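Flagellar basal body protein (Helicobacter pylori, PDB 5NPY) is the hook protein FlgE2, which probably forms part of the flagellar hook, the curved joint that links the basal body rod to the filament. Local coordinates at residues 373-378 with 398-403; 355-360 with 462-467. All coordinates share one frame; numbering follows the deposited sequence.

Contact 1 (373-378 with 398-403); sequences LQSEYY and WEVKSY. With 144 (tris-hydroxymethyl-methyl-ammonium), chain B.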
loop_
_atom_site.group_PDB
_atom_site.type_symbol
_atom_site.label_atom_id
_atom_site.label_comp_id
_atom_site.label_asym_id
_atom_site.label_seq_id
_atom_site.Cartn_x
_atom_site.Cartn_y
_atom_site.Cartn_z
ATOM N N LEU A 373 -2.295 -6.912 8.584
ATOM C CA LEU A 373 -1.785 -5.639 9.104
ATOM C C LEU A 373 -2.969 -4.672 9.198
ATOM O O LEU A 373 -3.464 -4.160 8.182
ATOM C CB LEU A 373 -0.648 -5.119 8.225
ATOM C CG LEU A 373 -0.038 -3.730 8.551
ATOM C CD1 LEU A 373 0.049 -3.520 10.019
ATOM C CD2 LEU A 373 1.337 -3.530 7.974
ATOM N N GLN A 374 -3.456 -4.443 10.419
ATOM C CA GLN A 374 -4.666 -3.660 10.615
ATOM C C GLN A 374 -4.333 -2.275 11.151
ATOM O O GLN A 374 -3.325 -2.070 11.840
ATOM C CB GLN A 374 -5.647 -4.364 11.542
ATOM C CG GLN A 374 -6.167 -5.667 10.923
ATOM C CD GLN A 374 -7.321 -6.297 11.666
ATOM O OE1 GLN A 374 -7.776 -5.795 12.691
ATOM N NE2 GLN A 374 -7.802 -7.419 11.144
ATOM N N SER A 375 -5.174 -1.314 10.767
ATOM C CA SER A 375 -5.063 0.073 11.194
ATOM C C SER A 375 -6.451 0.583 11.485
ATOM O O SER A 375 -7.352 0.400 10.666
ATOM C CB SER A 375 -4.433 0.974 10.131
ATOM O OG SER A 375 -3.044 0.791 10.063
ATOM N N GLU A 376 -6.604 1.244 12.623
ATOM C CA GLU A 376 -7.817 1.963 12.965
ATOM C C GLU A 376 -7.491 3.443 13.152
ATOM O O GLU A 376 -6.481 3.790 13.769
ATOM C CB GLU A 376 -8.415 1.394 14.224
ATOM C CG GLU A 376 -8.501 -0.123 14.249
ATOM C CD GLU A 376 -9.266 -0.569 15.474
ATOM O OE1 GLU A 376 -8.660 -1.136 16.398
ATOM O OE2 GLU A 376 -10.472 -0.259 15.545
ATOM N N TYR A 377 -8.366 4.305 12.641
ATOM C CA TYR A 377 -8.126 5.743 12.518
ATOM C C TYR A 377 -9.186 6.502 13.305
ATOM O O TYR A 377 -10.391 6.228 13.172
ATOM C CB TYR A 377 -8.162 6.180 11.035
ATOM C CG TYR A 377 -7.275 5.368 10.077
ATOM C CD1 TYR A 377 -6.150 5.944 9.473
ATOM C CD2 TYR A 377 -7.575 4.029 9.764
ATOM C CE1 TYR A 377 -5.328 5.207 8.595
ATOM C CE2 TYR A 377 -6.781 3.304 8.883
ATOM C CZ TYR A 377 -5.644 3.894 8.306
ATOM O OH TYR A 377 -4.828 3.174 7.439
ATOM N N TYR A 378 -8.743 7.460 14.114
ATOM C CA TYR A 378 -9.632 8.301 14.902
ATOM C C TYR A 378 -9.271 9.744 14.608
ATOM O O TYR A 378 -8.104 10.121 14.749
ATOM C CB TYR A 378 -9.496 8.009 16.396
ATOM C CG TYR A 378 -9.589 6.536 16.766
ATOM C CD1 TYR A 378 -8.447 5.755 16.916
ATOM C CD2 TYR A 378 -10.809 5.937 16.980
ATOM C CE1 TYR A 378 -8.530 4.400 17.256
ATOM C CE2 TYR A 378 -10.905 4.598 17.303
ATOM C CZ TYR A 378 -9.765 3.837 17.438
ATOM O OH TYR A 378 -9.871 2.512 17.762
ATOM N N TRP A 398 -5.476 12.775 12.149
ATOM C CA TRP A 398 -6.026 11.541 12.686
ATOM C C TRP A 398 -4.937 10.862 13.499
ATOM O O TRP A 398 -3.761 10.948 13.147
ATOM C CB TRP A 398 -6.503 10.594 11.560
ATOM C CG TRP A 398 -7.556 11.159 10.674
ATOM C CD1 TRP A 398 -7.472 12.289 9.917
ATOM C CD2 TRP A 398 -8.853 10.588 10.401
ATOM N NE1 TRP A 398 -8.639 12.460 9.192
ATOM C CE2 TRP A 398 -9.500 11.436 9.481
ATOM C CE3 TRP A 398 -9.526 9.444 10.854
ATOM C CZ2 TRP A 398 -10.790 11.190 9.018
ATOM C CZ3 TRP A 398 -10.796 9.194 10.385
ATOM C CH2 TRP A 398 -11.417 10.063 9.471
ATOM N N GLU A 399 -5.325 10.172 14.576
ATOM C CA GLU A 399 -4.408 9.284 15.291
ATOM C C GLU A 399 -4.692 7.840 14.905
ATOM O O GLU A 399 -5.835 7.366 15.040
ATOM C CB GLU A 399 -4.508 9.438 16.812
ATOM C CG GLU A 399 -4.200 10.837 17.270
ATOM C CD GLU A 399 -3.812 10.912 18.723
ATOM O OE1 GLU A 399 -3.312 9.903 19.258
ATOM O OE2 GLU A 399 -3.999 11.988 19.317
ATOM N N VAL A 400 -3.636 7.133 14.483
ATOM C CA VAL A 400 -3.737 5.797 13.895
ATOM C C VAL A 400 -3.117 4.748 14.828
ATOM O O VAL A 400 -1.951 4.860 15.227
ATOM C CB VAL A 400 -3.063 5.760 12.515
ATOM C CG1 VAL A 400 -3.241 4.392 11.882
ATOM C CG2 VAL A 400 -3.538 6.974 11.590
ATOM N N LYS A 401 -3.876 3.693 15.103
ATOM C CA LYS A 401 -3.490 2.579 15.967
ATOM C C LYS A 401 -3.277 1.359 15.075
ATOM O O LYS A 401 -4.241 0.845 14.503
ATOM C CB LYS A 401 -4.605 2.349 16.993
ATOM C CG LYS A 401 -4.689 0.986 17.666
ATOM C CD LYS A 401 -6.010 0.859 18.449
ATOM C CE LYS A 401 -5.838 -0.053 19.660
ATOM N NZ LYS A 401 -6.947 0.096 20.636
ATOM N N SER A 402 -2.024 0.901 14.936
ATOM C CA SER A 402 -1.701 -0.182 14.011
ATOM C C SER A 402 -1.107 -1.401 14.728
ATOM O O SER A 402 -0.313 -1.264 15.670
ATOM C CB SER A 402 -0.729 0.280 12.924
ATOM O OG SER A 402 -1.188 1.435 12.239
ATOM N N TYR A 403 -1.458 -2.593 14.235
ATOM C CA TYR A 403 -1.040 -3.866 14.821
ATOM C C TYR A 403 -1.273 -4.962 13.789
ATOM O O TYR A 403 -1.888 -4.733 12.739
ATOM C CB TYR A 403 -1.799 -4.163 16.120
ATOM C CG TYR A 403 -3.299 -3.985 15.957
ATOM C CD1 TYR A 403 -4.108 -5.057 15.580
ATOM C CD2 TYR A 403 -3.904 -2.740 16.144
ATOM C CE1 TYR A 403 -5.482 -4.897 15.406
ATOM C CE2 TYR A 403 -5.288 -2.575 15.952
ATOM C CZ TYR A 403 -6.061 -3.673 15.585
ATOM O OH TYR A 403 -7.410 -3.555 15.397
HETATM C C1 144 B . -2.156 17.072 18.545
HETATM N N 144 B . -3.329 16.229 18.315
HETATM C C2 144 B . -4.274 16.387 19.421
HETATM O O2 144 B . -3.934 15.645 20.567
HETATM C C3 144 B . -2.931 14.829 18.222
HETATM O O3 144 B . -3.932 14.070 17.580
HETATM C C4 144 B . -4.054 16.557 17.076
HETATM O O4 144 B . -3.617 17.653 16.302
HETATM O O HOH W 1 -8.206 2.536 20.811
#
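E376 and K401 face each other as a hydrogen-bonded pair in an antiparallel ladder. K401 N gives a nearly straight bond to E376 O (2.9 Å, 173° at the hydrogen), and E376 N returns one to K401 O. Q374 with Y403 and Y378 with E399 are each joined by two backbone hydrogen bonds in the same way, which satisfies their inward amides and carbonyls. On the face of Q374, E376 and K401, Y403 OH donates to E376 OE1 (2.9 Å), which it meets from above the carboxylate plane. Y403 CG sits between its backbone N and carbonyl carbon (chi1 49°), and the ring and carboxylate planes are 79° apart. The other oxygen, E376 OE2, is bonded to Y356 OH, so two tyrosines hold the carboxylate. K401 NZ stays 4.7 Å from E376 OE1 and donates to a water (2.8 Å). E399 turns away from the strand pair, and its OE2 accepts from O3 of tris-hydroxymethyl-methyl-ammonium (2.7 Å). T380 also bonds this ligand. On the other face S375 OG and S402 OG are bonded (2.9 Å), and S375 OG is also hydrogen-bonded to Y446 OH. V400 CG1 makes a CH-pi contact over the Y377 ring, offset toward the rim, and V400 CG2 touches Y377 CD1 (3.5 Å). Y377 OH bonds T359. In the sheet, strand 346-364 flanks 373-378 and strand 411-423 flanks 398-403. Strand 192-198 packs against L373 and Y377.

Contact 2 (355-360 with 462-467); sequences PYYSTE and QDSKLL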
loop_
_atom_site.group_PDB
_atom_site.type_symbol
_atom_site.label_atom_id
_atom_site.label_comp_id
_atom_site.label_asym_id
_atom_site.label_seq_id
_atom_site.Cartn_x
_atom_site.Cartn_y
_atom_site.Cartn_z
ATOM N N PRO A 355 -15.085 10.568 14.303
ATOM C CA PRO A 355 -14.892 10.039 12.939
ATOM C C PRO A 355 -13.809 8.959 12.909
ATOM O O PRO A 355 -12.795 9.042 13.607
ATOM C CB PRO A 355 -14.503 11.281 12.119
ATOM C CG PRO A 355 -15.078 12.467 12.916
ATOM C CD PRO A 355 -14.945 12.034 14.381
ATOM N N TYR A 356 -14.045 7.934 12.092
ATOM C CA TYR A 356 -13.390 6.641 12.239
ATOM C C TYR A 356 -13.088 6.068 10.865
ATOM O O TYR A 356 -13.739 6.413 9.876
ATOM C CB TYR A 356 -14.272 5.665 13.046
ATOM C CG TYR A 356 -13.682 4.275 13.210
ATOM C CD1 TYR A 356 -14.114 3.205 12.435
ATOM C CD2 TYR A 356 -12.683 4.038 14.153
ATOM C CE1 TYR A 356 -13.570 1.923 12.607
ATOM C CE2 TYR A 356 -12.134 2.791 14.317
ATOM C CZ TYR A 356 -12.571 1.740 13.559
ATOM O OH TYR A 356 -12.003 0.502 13.780
ATOM N N TYR A 357 -12.075 5.197 10.805
ATOM C CA TYR A 357 -11.878 4.329 9.646
ATOM C C TYR A 357 -10.956 3.186 10.055
ATOM O O TYR A 357 -10.349 3.206 11.128
ATOM C CB TYR A 357 -11.323 5.094 8.434
ATOM C CG TYR A 357 -11.480 4.321 7.125
ATOM C CD1 TYR A 357 -12.716 3.794 6.764
ATOM C CD2 TYR A 357 -10.398 4.096 6.280
ATOM C CE1 TYR A 357 -12.884 3.076 5.577
ATOM C CE2 TYR A 357 -10.537 3.379 5.089
ATOM C CZ TYR A 357 -11.803 2.873 4.747
ATOM O OH TYR A 357 -12.005 2.163 3.596
ATOM N N SER A 358 -10.877 2.172 9.193
ATOM C CA SER A 358 -10.016 1.017 9.424
ATOM C C SER A 358 -9.583 0.440 8.084
ATOM O O SER A 358 -10.348 0.453 7.118
ATOM C CB SER A 358 -10.708 -0.064 10.261
ATOM O OG SER A 358 -11.872 -0.496 9.606
ATOM N N THR A 359 -8.335 -0.012 8.016
ATOM C CA THR A 359 -7.781 -0.619 6.812
ATOM C C THR A 359 -7.107 -1.915 7.219
ATOM O O THR A 359 -6.906 -2.182 8.404
ATOM C CB THR A 359 -6.775 0.301 6.107
ATOM O OG1 THR A 359 -5.604 0.451 6.932
ATOM C CG2 THR A 359 -7.430 1.682 5.822
ATOM N N GLU A 360 -6.756 -2.725 6.227
ATOM C CA GLU A 360 -6.218 -4.056 6.486
ATOM C C GLU A 360 -5.492 -4.522 5.235
ATOM O O GLU A 360 -6.025 -4.399 4.132
ATOM C CB GLU A 360 -7.347 -5.016 6.884
ATOM C CG GLU A 360 -6.927 -6.435 7.236
ATOM C CD GLU A 360 -8.136 -7.373 7.421
ATOM O OE1 GLU A 360 -8.727 -7.389 8.526
ATOM O OE2 GLU A 360 -8.496 -8.088 6.454
ATOM N N GLN A 462 -14.511 11.933 -2.043
ATOM C CA GLN A 462 -14.351 10.487 -2.099
ATOM C C GLN A 462 -14.645 9.870 -0.730
ATOM O O GLN A 462 -14.318 10.458 0.311
ATOM C CB GLN A 462 -12.925 10.144 -2.575
ATOM C CG GLN A 462 -12.589 8.661 -2.818
ATOM C CD GLN A 462 -11.142 8.468 -3.325
ATOM O OE1 GLN A 462 -10.191 8.953 -2.710
ATOM N NE2 GLN A 462 -10.981 7.764 -4.452
ATOM N N ASP A 463 -15.267 8.683 -0.722
ATOM C CA ASP A 463 -15.440 7.970 0.547
ATOM C C ASP A 463 -14.087 7.650 1.186
ATOM O O ASP A 463 -13.037 7.627 0.527
ATOM C CB ASP A 463 -16.205 6.645 0.380
ATOM C CG ASP A 463 -17.631 6.831 -0.084
ATOM O OD1 ASP A 463 -18.380 5.818 -0.139
ATOM O OD2 ASP A 463 -18.023 7.975 -0.406
ATOM N N SER A 464 -14.109 7.390 2.490
ATOM C CA SER A 464 -12.953 6.716 3.087
ATOM C C SER A 464 -12.711 5.402 2.347
ATOM O O SER A 464 -13.652 4.651 2.061
ATOM C CB SER A 464 -13.170 6.468 4.574
ATOM O OG SER A 464 -13.315 7.694 5.260
ATOM N N LYS A 465 -11.458 5.152 1.981
ATOM C CA LYS A 465 -11.176 4.081 1.032
ATOM C C LYS A 465 -9.703 3.736 1.082
ATOM O O LYS A 465 -8.862 4.636 1.126
ATOM C CB LYS A 465 -11.542 4.505 -0.405
ATOM C CG LYS A 465 -11.526 3.405 -1.438
ATOM C CD LYS A 465 -11.853 3.961 -2.863
ATOM C CE LYS A 465 -13.014 4.974 -2.875
ATOM N NZ LYS A 465 -14.390 4.333 -2.775
ATOM N N LEU A 466 -9.397 2.441 0.994
ATOM C CA LEU A 466 -8.031 2.007 0.742
ATOM C C LEU A 466 -7.771 1.954 -0.763
ATOM O O LEU A 466 -8.390 1.172 -1.489
ATOM C CB LEU A 466 -7.757 0.659 1.399
ATOM C CG LEU A 466 -6.334 0.180 1.097
ATOM C CD1 LEU A 466 -5.315 0.951 1.971
ATOM C CD2 LEU A 466 -6.247 -1.304 1.390
ATOM N N LEU A 467 -6.861 2.807 -1.221
ATOM C CA LEU A 467 -6.544 2.936 -2.637
ATOM C C LEU A 467 -5.624 1.823 -3.125
ATOM O O LEU A 467 -5.913 1.169 -4.136
ATOM C CB LEU A 467 -5.873 4.283 -2.895
ATOM C CG LEU A 467 -6.613 5.428 -2.225
ATOM C CD1 LEU A 467 -5.951 6.714 -2.653
ATOM C CD2 LEU A 467 -8.102 5.403 -2.697
HETATM O O HOH W 2 -14.478 7.483 7.631
HETATM O O HOH W 3 -11.464 0.363 0.651
#
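With chi1 at -164°, the Y357 ring swings away from its own backbone N and across to S464. The S464 CB methylene sits over the centre of the ring, 3.5 Å from the centroid and 14° off the normal. This is a CH-pi contact. S464 OG is anti to the carbonyl carbon, beside its own backbone nitrogen. There it bonds N200 N and donates to a water (2.6 Å from S464 OG), which in turn donates to Y356 O. A second water accepts from L466 N (3.0 Å) and makes a weak, long contact with Y357 OH. Y357 OH also packs on K465 CA at 3.3 Å. Farther along, L466 CD1 makes a loose apolar contact with T359 CB (4.4 Å), and L466 CD2 lies 4.1 Å from E360 O. The two strands are not paired: their short axes run 36° apart, 7.8 Å at closest approach. Segment 355-360 lies between strands 370-381 and 204-207 in its sheet. Strand 465-471 is at the edge of another sheet, beside strand 192-198, whose I195 and V197 touch T359.

In the fold
Contact 1 joins two neighbouring strands within one sheet, while contact 2 joins that sheet to the start of an edge strand of another sheet and the loop before it. They meet through 355-360, which pairs with 373-378: Y377 N probably hydrogen-bonds Y357 O. Contact 1 is the more buried, with seven of its twelve touching residues buried, against two of six in contact 2. It also covers far more surface, 672 Å² against 240 Å². The chemistry follows the place in the fold. Inside the sheet, direct backbone bonds dominate. Between sheets, a tyrosine ring, a serine methylene, a leucine side chain and bridging water meet. Strand 192-198 touches both contacts.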